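UDP-glucose 6-dehydrogenase (Pyrobaculum islandicum, PDB 3VTF) probably oxidises UDP-alpha-D-glucose to UDP-alpha-D-glucuronate, reducing two molecules of NAD(+) for each sugar nucleotide converted. Local coordinates at residues 239-242 against 243-247; 308-311 against 312-316; 232-235 against 236-240; 254-257 against 258-262; 264-267 against 268-271. All coordinates share one frame; numbering follows the deposited sequence.

Interaction 1 (239-242 against 243-247). With UPG (uridine-5'-diphosphate-glucose), chain B.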
# COMPACT_ATOMS: atom_id res chain seq x y z
N ILE A 239 -3.11 -2.48 -6.40
CA ILE A 239 -3.50 -3.39 -7.47
C ILE A 239 -2.24 -3.77 -8.33
O ILE A 239 -2.00 -4.95 -8.65
CB ILE A 239 -4.58 -2.74 -8.35
CG1 ILE A 239 -5.86 -2.53 -7.50
CG2 ILE A 239 -4.97 -3.63 -9.51
CD1 ILE A 239 -6.90 -1.67 -8.20
N SER A 240 -1.47 -2.76 -8.73
CA SER A 240 -0.30 -3.00 -9.60
C SER A 240 0.80 -3.75 -8.86
O SER A 240 1.53 -4.58 -9.47
CB SER A 240 0.24 -1.63 -10.13
OG SER A 240 -0.64 -1.21 -11.10
N PHE A 241 0.98 -3.45 -7.57
CA PHE A 241 1.88 -4.22 -6.77
C PHE A 241 1.44 -5.71 -6.74
O PHE A 241 2.29 -6.61 -6.84
CB PHE A 241 2.07 -3.67 -5.39
CG PHE A 241 3.07 -4.41 -4.59
CD1 PHE A 241 4.42 -4.33 -4.91
CD2 PHE A 241 2.69 -5.25 -3.58
CE1 PHE A 241 5.42 -4.99 -4.17
CE2 PHE A 241 3.63 -5.91 -2.81
CZ PHE A 241 5.01 -5.80 -3.07
N ALA A 242 0.15 -5.96 -6.51
CA ALA A 242 -0.36 -7.37 -6.49
C ALA A 242 -0.06 -8.03 -7.86
O ALA A 242 0.25 -9.23 -7.92
CB ALA A 242 -1.85 -7.43 -6.17
N ASN A 243 -0.11 -7.22 -8.93
CA ASN A 243 0.13 -7.77 -10.27
C ASN A 243 1.60 -8.02 -10.49
O ASN A 243 1.97 -9.04 -11.02
CB ASN A 243 -0.46 -6.85 -11.34
CG ASN A 243 -1.95 -7.06 -11.43
OD1 ASN A 243 -2.42 -8.21 -11.22
ND2 ASN A 243 -2.68 -6.03 -11.86
N GLU A 244 2.44 -7.11 -10.00
CA GLU A 244 3.92 -7.33 -10.07
C GLU A 244 4.32 -8.58 -9.29
O GLU A 244 5.10 -9.47 -9.76
CB GLU A 244 4.69 -6.12 -9.49
CG GLU A 244 6.22 -6.31 -9.57
CD GLU A 244 6.95 -4.97 -9.56
OE1 GLU A 244 6.62 -4.13 -10.46
OE2 GLU A 244 7.87 -4.83 -8.71
N VAL A 245 3.86 -8.66 -8.05
CA VAL A 245 4.09 -9.88 -7.24
C VAL A 245 3.48 -11.11 -7.95
O VAL A 245 4.09 -12.22 -7.95
CB VAL A 245 3.49 -9.67 -5.83
CG1 VAL A 245 3.51 -10.98 -5.02
CG2 VAL A 245 4.35 -8.61 -5.14
N GLY A 246 2.31 -10.94 -8.58
CA GLY A 246 1.59 -12.02 -9.27
C GLY A 246 2.31 -12.59 -10.48
O GLY A 246 2.33 -13.82 -10.70
N LEU A 247 2.97 -11.71 -11.25
CA LEU A 247 3.76 -12.25 -12.37
C LEU A 247 4.81 -13.20 -11.87
O LEU A 247 5.12 -14.20 -12.53
CB LEU A 247 4.39 -11.05 -13.16
CG LEU A 247 3.38 -10.16 -13.85
CD1 LEU A 247 4.08 -8.84 -14.39
CD2 LEU A 247 2.67 -10.90 -14.97
N1 UPG B . -9.75 -3.63 -9.19
C2 UPG B . -8.73 -4.61 -9.32
N3 UPG B . -8.31 -5.26 -8.23
C4 UPG B . -8.82 -4.92 -6.99
C5 UPG B . -9.83 -3.91 -6.81
C6 UPG B . -10.25 -3.25 -7.98
O2 UPG B . -8.22 -4.91 -10.45
O4 UPG B . -8.36 -5.52 -5.96
C1C UPG B . -10.12 -2.95 -10.46
C2C UPG B . -11.62 -3.03 -10.67
O2C UPG B . -12.01 -4.20 -11.39
C3C UPG B . -11.91 -1.75 -11.48
C4C UPG B . -10.88 -0.75 -10.97
O4C UPG B . -9.92 -1.54 -10.23
O3C UPG B . -11.56 -1.99 -12.87
C5C UPG B . -11.47 0.32 -10.02
O5C UPG B . -12.37 -0.35 -9.13
PA UPG B . -13.20 0.55 -7.97
O1A UPG B . -12.21 1.22 -6.97
O2A UPG B . -14.42 -0.29 -7.50
O3A UPG B . -13.96 1.57 -8.97
PB UPG B . -14.30 3.17 -8.86
O1B UPG B . -15.80 3.30 -8.88
O2B UPG B . -13.51 3.57 -10.13
O3B UPG B . -13.83 3.78 -7.47
C1' UPG B . -12.57 4.51 -7.36
C2' UPG B . -12.21 4.55 -5.89
C3' UPG B . -13.20 5.50 -5.18
C4' UPG B . -13.11 6.88 -5.88
C5' UPG B . -13.63 6.70 -7.36
C6' UPG B . -13.58 7.95 -8.26
O2' UPG B . -12.50 3.14 -5.53
O3' UPG B . -12.79 5.58 -3.82
O4' UPG B . -14.03 7.75 -5.20
O5' UPG B . -12.63 5.81 -7.94
O6' UPG B . -12.50 8.82 -7.84
O HOH W 1 -2.34 -3.22 -12.44

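Interaction 2 (308-311 against 312-316)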
# COMPACT_ATOMS: atom_id res chain seq x y z
N ALA A 308 5.49 3.57 -12.56
CA ALA A 308 5.58 2.09 -12.51
C ALA A 308 4.24 1.47 -12.36
O ALA A 308 3.91 0.43 -13.06
CB ALA A 308 6.60 1.59 -11.46
N VAL A 309 3.38 2.16 -11.56
CA VAL A 309 2.02 1.67 -11.36
C VAL A 309 1.32 1.54 -12.66
O VAL A 309 0.59 0.54 -12.93
CB VAL A 309 1.24 2.66 -10.42
CG1 VAL A 309 -0.21 2.29 -10.40
CG2 VAL A 309 1.87 2.55 -9.05
N LEU A 310 1.43 2.59 -13.49
CA LEU A 310 0.75 2.57 -14.79
C LEU A 310 1.44 1.62 -15.79
O LEU A 310 0.75 1.01 -16.62
CB LEU A 310 0.73 3.99 -15.43
CG LEU A 310 -0.51 4.86 -15.24
CD1 LEU A 310 -0.49 6.10 -16.18
CD2 LEU A 310 -1.83 4.08 -15.41
N ARG A 311 2.77 1.52 -15.75
CA ARG A 311 3.44 0.54 -16.65
C ARG A 311 2.90 -0.89 -16.44
O ARG A 311 2.60 -1.64 -17.40
CB ARG A 311 4.91 0.60 -16.36
CG ARG A 311 5.75 -0.46 -17.03
CD ARG A 311 7.25 -0.41 -16.61
NE ARG A 311 7.89 -1.67 -17.00
CZ ARG A 311 8.60 -1.78 -18.12
NH1 ARG A 311 8.72 -0.70 -18.87
NH2 ARG A 311 9.17 -2.94 -18.49
N VAL A 312 2.80 -1.30 -15.18
CA VAL A 312 2.25 -2.66 -14.88
C VAL A 312 0.84 -2.74 -15.37
O VAL A 312 0.47 -3.69 -16.03
CB VAL A 312 2.36 -2.91 -13.37
CG1 VAL A 312 1.54 -4.17 -12.96
CG2 VAL A 312 3.82 -3.06 -13.01
N ASN A 313 0.02 -1.69 -15.12
CA ASN A 313 -1.38 -1.77 -15.52
C ASN A 313 -1.54 -1.91 -17.00
O ASN A 313 -2.44 -2.65 -17.49
CB ASN A 313 -2.12 -0.53 -15.00
CG ASN A 313 -3.62 -0.70 -14.99
OD1 ASN A 313 -4.39 0.03 -15.66
ND2 ASN A 313 -4.05 -1.64 -14.21
N GLU A 314 -0.69 -1.19 -17.75
CA GLU A 314 -0.89 -1.23 -19.20
C GLU A 314 -0.43 -2.58 -19.77
O GLU A 314 -0.87 -3.00 -20.81
CB GLU A 314 -0.03 -0.09 -19.81
CG GLU A 314 -0.75 1.25 -19.65
CD GLU A 314 0.19 2.47 -19.86
OE1 GLU A 314 1.43 2.28 -19.92
OE2 GLU A 314 -0.29 3.62 -19.92
N TYR A 315 0.49 -3.23 -19.06
CA TYR A 315 1.04 -4.53 -19.46
C TYR A 315 0.06 -5.69 -19.32
O TYR A 315 0.02 -6.61 -20.19
CB TYR A 315 2.28 -4.83 -18.62
CG TYR A 315 2.92 -6.20 -18.89
CD1 TYR A 315 3.61 -6.41 -20.10
CD2 TYR A 315 2.91 -7.24 -17.91
CE1 TYR A 315 4.25 -7.62 -20.36
CE2 TYR A 315 3.56 -8.47 -18.15
CZ TYR A 315 4.25 -8.63 -19.38
OH TYR A 315 4.94 -9.80 -19.67
N MET A 316 -0.74 -5.69 -18.22
CA MET A 316 -1.54 -6.87 -17.90
C MET A 316 -2.46 -7.36 -19.05
O MET A 316 -2.50 -8.59 -19.30
CB MET A 316 -2.36 -6.67 -16.58
CG MET A 316 -1.43 -6.48 -15.36
SD MET A 316 -0.01 -7.51 -15.14
CE MET A 316 -0.67 -9.07 -14.54

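Interaction 3 (232-235 against 236-240). With UPG (uridine-5'-diphosphate-glucose), chain B.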
# COMPACT_ATOMS: atom_id res chain seq x y z
N ASN A 232 -6.43 7.73 -4.44
CA ASN A 232 -6.75 6.94 -5.64
C ASN A 232 -5.49 6.29 -6.24
O ASN A 232 -5.53 5.11 -6.70
CB ASN A 232 -7.39 7.85 -6.75
CG ASN A 232 -8.95 7.88 -6.65
OD1 ASN A 232 -9.49 7.62 -5.58
ND2 ASN A 232 -9.66 8.28 -7.70
N VAL A 233 -4.39 7.05 -6.24
CA VAL A 233 -3.14 6.46 -6.78
C VAL A 233 -2.61 5.32 -5.85
O VAL A 233 -2.06 4.33 -6.30
CB VAL A 233 -2.07 7.53 -6.99
CG1 VAL A 233 -0.73 6.88 -7.43
CG2 VAL A 233 -2.63 8.46 -8.10
N PHE A 234 -2.78 5.50 -4.55
CA PHE A 234 -2.34 4.40 -3.65
C PHE A 234 -3.15 3.11 -3.84
O PHE A 234 -2.57 2.01 -3.86
CB PHE A 234 -2.35 4.80 -2.16
CG PHE A 234 -1.80 3.72 -1.26
CD1 PHE A 234 -0.42 3.48 -1.21
CD2 PHE A 234 -2.68 2.93 -0.54
CE1 PHE A 234 0.06 2.44 -0.41
CE2 PHE A 234 -2.20 1.88 0.25
CZ PHE A 234 -0.87 1.64 0.31
N LEU A 235 -4.46 3.24 -4.06
CA LEU A 235 -5.26 2.04 -4.39
C LEU A 235 -4.81 1.40 -5.70
O LEU A 235 -4.73 0.15 -5.81
CB LEU A 235 -6.74 2.37 -4.44
CG LEU A 235 -7.29 2.80 -3.04
CD1 LEU A 235 -8.62 3.56 -3.14
CD2 LEU A 235 -7.46 1.58 -2.12
N ALA A 236 -4.58 2.23 -6.72
CA ALA A 236 -4.07 1.71 -7.99
C ALA A 236 -2.72 1.02 -7.79
O ALA A 236 -2.45 -0.02 -8.41
CB ALA A 236 -3.97 2.89 -9.02
N LEU A 237 -1.90 1.57 -6.88
CA LEU A 237 -0.59 1.04 -6.56
C LEU A 237 -0.74 -0.34 -5.91
O LEU A 237 0.07 -1.26 -6.18
CB LEU A 237 0.18 2.01 -5.62
CG LEU A 237 1.47 1.63 -4.93
CD1 LEU A 237 2.24 2.79 -4.25
CD2 LEU A 237 1.10 0.74 -3.77
N LYS A 238 -1.71 -0.50 -4.99
CA LYS A 238 -1.90 -1.86 -4.40
C LYS A 238 -2.21 -2.83 -5.46
O LYS A 238 -1.73 -3.98 -5.34
CB LYS A 238 -3.03 -1.92 -3.34
CG LYS A 238 -2.81 -0.86 -2.24
CD LYS A 238 -3.57 -1.03 -0.87
CE LYS A 238 -3.78 -2.49 -0.39
NZ LYS A 238 -4.45 -2.55 1.00
N ILE A 239 -3.11 -2.48 -6.40
CA ILE A 239 -3.50 -3.39 -7.47
C ILE A 239 -2.24 -3.77 -8.33
O ILE A 239 -2.00 -4.95 -8.65
CB ILE A 239 -4.58 -2.74 -8.35
CG1 ILE A 239 -5.86 -2.53 -7.50
CG2 ILE A 239 -4.97 -3.63 -9.51
CD1 ILE A 239 -6.90 -1.67 -8.20
N SER A 240 -1.47 -2.76 -8.73
CA SER A 240 -0.30 -3.00 -9.60
C SER A 240 0.80 -3.75 -8.86
O SER A 240 1.53 -4.58 -9.47
CB SER A 240 0.24 -1.63 -10.13
OG SER A 240 -0.64 -1.21 -11.10
N1 UPG B . -9.75 -3.63 -9.19
C2 UPG B . -8.73 -4.61 -9.32
N3 UPG B . -8.31 -5.26 -8.23
C4 UPG B . -8.82 -4.92 -6.99
C5 UPG B . -9.83 -3.91 -6.81
C6 UPG B . -10.25 -3.25 -7.98
O2 UPG B . -8.22 -4.91 -10.45
O4 UPG B . -8.36 -5.52 -5.96
C1C UPG B . -10.12 -2.95 -10.46
C2C UPG B . -11.62 -3.03 -10.67
O2C UPG B . -12.01 -4.20 -11.39
C3C UPG B . -11.91 -1.75 -11.48
C4C UPG B . -10.88 -0.75 -10.97
O4C UPG B . -9.92 -1.54 -10.23
O3C UPG B . -11.56 -1.99 -12.87
C5C UPG B . -11.47 0.32 -10.02
O5C UPG B . -12.37 -0.35 -9.13
PA UPG B . -13.20 0.55 -7.97
O1A UPG B . -12.21 1.22 -6.97
O2A UPG B . -14.42 -0.29 -7.50
O3A UPG B . -13.96 1.57 -8.97
PB UPG B . -14.30 3.17 -8.86
O1B UPG B . -15.80 3.30 -8.88
O2B UPG B . -13.51 3.57 -10.13
O3B UPG B . -13.83 3.78 -7.47
C1' UPG B . -12.57 4.51 -7.36
C2' UPG B . -12.21 4.55 -5.89
C3' UPG B . -13.20 5.50 -5.18
C4' UPG B . -13.11 6.88 -5.88
C5' UPG B . -13.63 6.70 -7.36
C6' UPG B . -13.58 7.95 -8.26
O2' UPG B . -12.50 3.14 -5.53
O3' UPG B . -12.79 5.58 -3.82
O4' UPG B . -14.03 7.75 -5.20
O5' UPG B . -12.63 5.81 -7.94
O6' UPG B . -12.50 8.82 -7.84

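Interaction 4 (254-257 against 258-262)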
# COMPACT_ATOMS: atom_id res chain seq x y z
N VAL A 254 2.77 -20.57 -8.06
CA VAL A 254 2.13 -20.28 -6.78
C VAL A 254 0.85 -19.43 -6.96
O VAL A 254 0.73 -18.66 -7.94
CB VAL A 254 3.19 -19.40 -5.96
CG1 VAL A 254 2.56 -18.40 -5.03
CG2 VAL A 254 4.21 -20.33 -5.30
N ASP A 255 -0.02 -19.49 -5.94
CA ASP A 255 -1.32 -18.82 -5.97
C ASP A 255 -1.18 -17.42 -5.29
O ASP A 255 -1.09 -17.29 -4.07
CB ASP A 255 -2.42 -19.67 -5.29
CG ASP A 255 -3.82 -19.02 -5.44
OD1 ASP A 255 -3.99 -17.77 -5.44
OD2 ASP A 255 -4.76 -19.74 -5.71
N THR A 256 -1.14 -16.40 -6.11
CA THR A 256 -0.93 -15.00 -5.59
C THR A 256 -2.03 -14.57 -4.60
O THR A 256 -1.77 -13.81 -3.67
CB THR A 256 -1.10 -14.12 -6.82
OG1 THR A 256 -0.09 -14.52 -7.79
CG2 THR A 256 -0.91 -12.62 -6.48
N TYR A 257 -3.27 -15.02 -4.82
CA TYR A 257 -4.35 -14.64 -3.87
C TYR A 257 -4.14 -15.23 -2.50
O TYR A 257 -4.35 -14.56 -1.46
CB TYR A 257 -5.71 -15.01 -4.46
CG TYR A 257 -6.26 -13.95 -5.39
CD1 TYR A 257 -7.38 -13.19 -5.03
CD2 TYR A 257 -5.71 -13.75 -6.61
CE1 TYR A 257 -7.90 -12.18 -5.91
CE2 TYR A 257 -6.20 -12.78 -7.49
CZ TYR A 257 -7.27 -11.97 -7.10
OH TYR A 257 -7.77 -11.09 -7.99
N ARG A 258 -3.63 -16.47 -2.44
CA ARG A 258 -3.32 -17.02 -1.12
C ARG A 258 -2.14 -16.26 -0.46
O ARG A 258 -2.03 -16.12 0.76
CB ARG A 258 -2.87 -18.49 -1.33
CG ARG A 258 -2.41 -19.19 -0.01
CD ARG A 258 -3.55 -19.21 1.05
NE ARG A 258 -3.42 -20.23 2.13
CZ ARG A 258 -4.11 -20.18 3.27
NH1 ARG A 258 -4.96 -19.18 3.53
NH2 ARG A 258 -3.97 -21.13 4.18
N VAL A 259 -1.20 -15.79 -1.28
CA VAL A 259 -0.05 -15.04 -0.71
C VAL A 259 -0.60 -13.76 -0.05
O VAL A 259 -0.23 -13.41 1.10
CB VAL A 259 0.97 -14.70 -1.82
CG1 VAL A 259 1.97 -13.63 -1.35
CG2 VAL A 259 1.66 -16.05 -2.29
N PHE A 260 -1.45 -13.05 -0.81
CA PHE A 260 -1.93 -11.70 -0.27
C PHE A 260 -2.98 -11.86 0.83
O PHE A 260 -3.14 -10.97 1.62
CB PHE A 260 -2.48 -10.81 -1.43
CG PHE A 260 -1.35 -10.12 -2.15
CD1 PHE A 260 -0.68 -9.04 -1.53
CD2 PHE A 260 -0.92 -10.56 -3.37
CE1 PHE A 260 0.42 -8.43 -2.14
CE2 PHE A 260 0.18 -9.93 -3.99
CZ PHE A 260 0.85 -8.87 -3.39
N GLU A 261 -3.61 -13.05 0.95
CA GLU A 261 -4.38 -13.36 2.20
C GLU A 261 -3.48 -13.25 3.37
O GLU A 261 -3.83 -12.60 4.39
CB GLU A 261 -4.94 -14.77 2.18
CG GLU A 261 -6.31 -14.83 1.58
CD GLU A 261 -6.80 -16.27 1.41
OE1 GLU A 261 -6.30 -17.20 2.09
OE2 GLU A 261 -7.67 -16.49 0.56
N ALA A 262 -2.29 -13.86 3.32
CA ALA A 262 -1.38 -13.81 4.45
C ALA A 262 -0.74 -12.39 4.60
O ALA A 262 -0.55 -11.87 5.74
CB ALA A 262 -0.25 -14.87 4.24

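Interaction 5 (264-267 against 268-271). With UPG (uridine-5'-diphosphate-glucose), chain C.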
# COMPACT_ATOMS: atom_id res chain seq x y z
N GLY A 264 -2.03 -9.47 3.87
CA GLY A 264 -3.09 -8.56 4.41
C GLY A 264 -3.42 -8.73 5.93
O GLY A 264 -4.05 -7.87 6.57
N LEU A 265 -3.11 -9.88 6.51
CA LEU A 265 -3.31 -10.05 8.01
C LEU A 265 -2.37 -9.20 8.81
O LEU A 265 -2.53 -9.02 10.02
CB LEU A 265 -3.12 -11.57 8.39
CG LEU A 265 -4.38 -12.30 7.96
CD1 LEU A 265 -4.24 -13.84 8.03
CD2 LEU A 265 -5.58 -11.83 8.83
N ASP A 266 -1.26 -8.69 8.19
CA ASP A 266 -0.39 -7.77 8.95
C ASP A 266 -1.26 -6.54 9.39
O ASP A 266 -1.98 -5.99 8.58
CB ASP A 266 0.76 -7.27 8.07
CG ASP A 266 1.81 -6.47 8.82
OD1 ASP A 266 1.48 -5.41 9.41
OD2 ASP A 266 3.01 -6.87 8.87
N LYS A 267 -1.13 -6.09 10.62
CA LYS A 267 -1.97 -4.95 11.09
C LYS A 267 -1.62 -3.59 10.45
O LYS A 267 -2.45 -2.69 10.44
CB LYS A 267 -1.99 -4.80 12.62
CG LYS A 267 -2.91 -5.85 13.26
CD LYS A 267 -2.64 -5.90 14.78
CE LYS A 267 -3.54 -6.87 15.55
NZ LYS A 267 -3.35 -6.64 17.02
N ARG A 268 -0.47 -3.53 9.80
CA ARG A 268 -0.08 -2.32 9.05
C ARG A 268 -0.58 -2.27 7.63
O ARG A 268 -0.45 -1.24 6.94
CB ARG A 268 1.44 -2.30 9.02
CG ARG A 268 1.99 -2.06 10.39
CD ARG A 268 3.46 -2.38 10.53
NE ARG A 268 3.73 -3.77 10.19
CZ ARG A 268 4.94 -4.27 10.17
NH1 ARG A 268 5.95 -3.46 10.46
NH2 ARG A 268 5.14 -5.56 9.97
N ILE A 269 -1.15 -3.34 7.15
CA ILE A 269 -1.47 -3.41 5.73
C ILE A 269 -2.92 -3.61 5.58
O ILE A 269 -3.42 -4.57 6.08
CB ILE A 269 -0.68 -4.64 5.08
CG1 ILE A 269 0.83 -4.46 5.33
CG2 ILE A 269 -1.27 -4.99 3.71
CD1 ILE A 269 1.70 -5.64 4.86
N GLY A 270 -3.60 -2.76 4.79
CA GLY A 270 -5.02 -3.00 4.44
C GLY A 270 -5.25 -4.31 3.68
O GLY A 270 -4.49 -4.62 2.73
N ARG A 271 -6.23 -5.15 4.09
CA ARG A 271 -6.31 -6.45 3.33
C ARG A 271 -6.94 -6.32 1.95
O ARG A 271 -6.77 -7.18 1.06
CB ARG A 271 -7.02 -7.52 4.18
CG ARG A 271 -8.43 -7.13 4.51
CD ARG A 271 -8.90 -7.99 5.72
NE ARG A 271 -10.22 -7.51 6.14
CZ ARG A 271 -11.37 -7.79 5.50
NH1 ARG A 271 -11.38 -8.59 4.44
NH2 ARG A 271 -12.52 -7.26 5.92
N1 UPG C . 10.19 3.75 8.65
C2 UPG C . 9.87 4.93 7.92
N3 UPG C . 8.60 5.34 7.88
C4 UPG C . 7.61 4.58 8.48
C5 UPG C . 7.89 3.37 9.21
C6 UPG C . 9.24 2.96 9.22
O2 UPG C . 10.76 5.62 7.32
O4 UPG C . 6.40 4.98 8.38
C1C UPG C . 11.62 3.37 8.61
C2C UPG C . 12.15 3.18 10.02
O2C UPG C . 12.68 4.39 10.56
C3C UPG C . 13.26 2.13 9.81
C4C UPG C . 12.76 1.27 8.65
O4C UPG C . 11.66 2.02 8.08
O3C UPG C . 14.45 2.79 9.30
C5C UPG C . 12.22 -0.11 9.09
O5C UPG C . 11.43 0.09 10.27
PA UPG C . 10.72 -1.24 11.03
O1A UPG C . 9.69 -1.92 10.08
O2A UPG C . 10.38 -0.83 12.48
O3A UPG C . 12.06 -2.09 11.31
PB UPG C . 12.38 -3.70 11.23
O1B UPG C . 12.77 -4.15 12.61
O2B UPG C . 13.49 -3.57 10.15
O3B UPG C . 11.08 -4.55 10.86
C1' UPG C . 10.84 -4.99 9.48
C2' UPG C . 9.37 -5.34 9.38
C3' UPG C . 9.13 -6.63 10.19
C4' UPG C . 10.07 -7.72 9.62
C5' UPG C . 11.56 -7.27 9.91
C6' UPG C . 12.67 -8.20 9.38
O2' UPG C . 8.80 -4.17 10.09
O3' UPG C . 7.77 -6.98 10.01
O4' UPG C . 9.83 -8.92 10.38
O5' UPG C . 11.69 -6.07 9.10
O6' UPG C . 12.21 -8.90 8.20

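Interaction 1 (239-242 against 243-247)
Glu244 N donates to Ser240 O at 2.7 Å, the shortest of four successive i to i+4 backbone bonds; the next, from Val245 N to Phe241 O, is almost straight at 173°. On one flank a water bridges two side chains, donating to Ser240 OG at 3.0 Å and accepting from Asn243 ND2 at 2.9 Å. Hydroxyl and amide suit this buried flank because each also meets a neighbouring element: Ser240 OG bonds Val309 O, and Asn243 OD1 accepts from Gly277 N. These turns belong to the long helix 221-251 of the family's central domain, which packs against the second subunit. With CG opposite the backbone N (chi1 -176°), Phe241 carries its ring along the helix to Val245. There CG2 sits over one ring face, 3.7 Å from the centroid and 20° off the normal, a CH-pi contact that a beta-branched valine makes with a methyl held close to the backbone. Glu244 sends its carboxylate across the dimer interface to Ile305 N and Ser306 OG of the second subunit, at the start of helix 304-328, whose dipole would favour the negative charge. Toward the pocket, Ile239 lays its aliphatic chain against the uracil of UDP-glucose, with CD1 3.6 Å from N1.

Interaction 2 (308-311 against 312-316)
Glu314 folds back over the carbonyl of Leu310, one turn earlier on helix 304-328 of the central domain. Its CG stands beside the backbone N (chi1 -79°), which brings CG to 3.4 Å from Leu310 O and leaves OE1 3.6 Å from that same oxygen. The branched end of Leu310 packs on Thr289, Leu290 and Ile293 of helix 285-298. Val312 splits its methyls: CG1 is anti to the backbone N, whereas CG2 lies beside it and rests 3.5 Å from Ala308 O. A compact branched residue fits this buried flank, where Val312 meets Asn243 of helix 221-251 and, across the dimer interface, Ile305 of the second subunit. Arg311 runs extended from CG to NE on the exposed side, and its NH2 makes a long, weak ion pair with Glu302 OE1 of the second subunit. Tyr315 keeps CB 3.4 Å from Arg311 O while its ring turns onward to meet that of Tyr319. Beneath the side chains, Val312 N donates to Ala308 O at 3.0 Å and 173°, and Asn313 N to Val309 O at 3.2 Å. The polar bonding between these turns is therefore carried by the main chain; the Glu314 carboxylate lies near Leu310 O with no donor between them, a mildly unfavourable proximity that its solvent-exposed position would probably offset.

Interaction 3 (232-235 against 236-240)
Phe234 packs against both Leu237 and Lys238 on one flank of helix 221-251, the long helix of the central domain, and this is the dense part of the contact. Its CE2 comes within 3.4 Å of Lys238 CD, and CE1 within 3.9 Å of Leu237 CD2. Lys238 CG adds an off-centre CH-pi contact 4.2 Å from the ring centroid. Lysine suits the place because its methylenes can pass obliquely by the ring while a bend at chi3 (34°) steers the ammonium group onward. NZ bonds His272 O and Gly270 O of its own chain and Arg268 O of the second subunit, with a cation-pi contact to Phe274 of its own chain, so the buried charge is well provided for. Dimer packing lies on the same flank: the ring meets Phe274 of the second subunit edge-to-face.

The flank facing the pocket has few side-chain to side-chain contacts within the helix, and its side chains turn to the ligand. Ala236, small enough to fit against Thr289 of helix 285-298 and Phe280, has CB 3.6 Å from Asn232 O. Asn232 points away from this turn, its amide placed by Lys228 NZ at OD1 and by Asp288 OD2 at ND2. From there Asn232 ND2 donates to O6' of UDP-glucose at 2.9 Å, nearly straight at 167°.

Interaction 4 (254-257 against 258-262)
Asp255 turns its carboxylate back over the first turn of helix 256-264 and caps it as the N-cap residue. OD1 accepts from Arg258 N at 3.3 Å, approached from above the carboxylate plane (57° out of it), and takes a weak second bond from Tyr257 N at 2.9 Å, while OD2 bonds Tyr428 OH. Aspartate fits because a short anionic side chain can reach the N-H groups of the first turn, which have no preceding helical carbonyl to bond, and would be favoured by the helix dipole. The residues flanking the cap add a hydrophobic staple: Val254, just before Asp255, and Val259, in the first turns, cross at about a right angle with Val254 CG1 3.7 Å from Val259 CG2. A different orientation joins Thr256 and Phe260. They lie side by side and point the same way, the threonine methyl CG2 meeting the ring edge in its plane, 3.7 Å from CD2. Threonine suits the place because its methyl faces the ring while its hydroxyl turns to Ala442 O. The Phe260 ring itself stacks on Phe274 and touches Ala242 and Val245 of helix 221-251, while Tyr257 stacks on Tyr428 and sends OH to Ala276 O beside the pocket. On the exposed flank Arg258 bends at chi2 (59°), which curls its guanidinium forward along the helix to Glu261; its NH2 meanwhile bonds Val218 O of the second subunit. In the salt bridge that results, Arg258 NH1 lies 2.8 Å from Glu261 OE1, with the oxygen only 12° out of the guanidinium plane.

Interaction 5 (264-267 against 268-271)
Asp266 grips Arg268 across a type I beta turn, Asp266 to Ile269, and Arg268 in turn holds the glucose of UDP-glucose bound in the second subunit. Arg268 NH1 donates to O2' at 3.0 Å and NH2 to O3' at 3.0 Å, so that one guanidinium edge reads two neighbouring sugar hydroxyls. Arginine is apt here, since its other edge remains available for the carboxylate that fixes its rotation. That side-on salt bridge pairs NE with Asp266 OD1 at 2.9 Å and NH2 with Asp266 OD2 at 2.7 Å. Both oxygens use their syn lone pairs, and the two flat groups are nearly coplanar, 22° apart. OD1 also takes Arg268 N at 2.7 Å on its anti lone pair, an Asx turn that ties the carboxylate to the backbone. Asp266 CG stands anti to the backbone N (chi1 -172°), which directs the carboxylate into the turn. Farther out, Asp190 of the second subunit accepts from Lys267 N, and Lys238 NZ of the second subunit bonds Arg268 O, anchoring the loop across the dimer. Gly264 lets Arg271 CB come 4.1 Å from its CA, where a side chain would collide with that CB. Behind the aspartate, Ile269 CD1 packs 3.7 Å from Asp266 CB.

Interactions 3 and 1 follow one another on helix 221-251, sharing Ile239 and Ser240, with centres 10 Å apart; both touch the same UDP-glucose, one through its glucose and uracil, the other through its uracil. Interaction 2 flanks them on helix 304-328, joined by Ser240 OG to Val309 O at 2.8 Å. Interaction 4 packs on interaction 1, where Ala242 CA lies 3.6 Å from Phe260 CE2, and leads in the chain to interaction 5. The latter meets interaction 3 through Lys238 NZ to Gly270 O at 2.7 Å, yet serves the other pocket: its Arg268 binds UDP-glucose held by the second subunit, so that site is completed across the dimer, and the reverse probably holds.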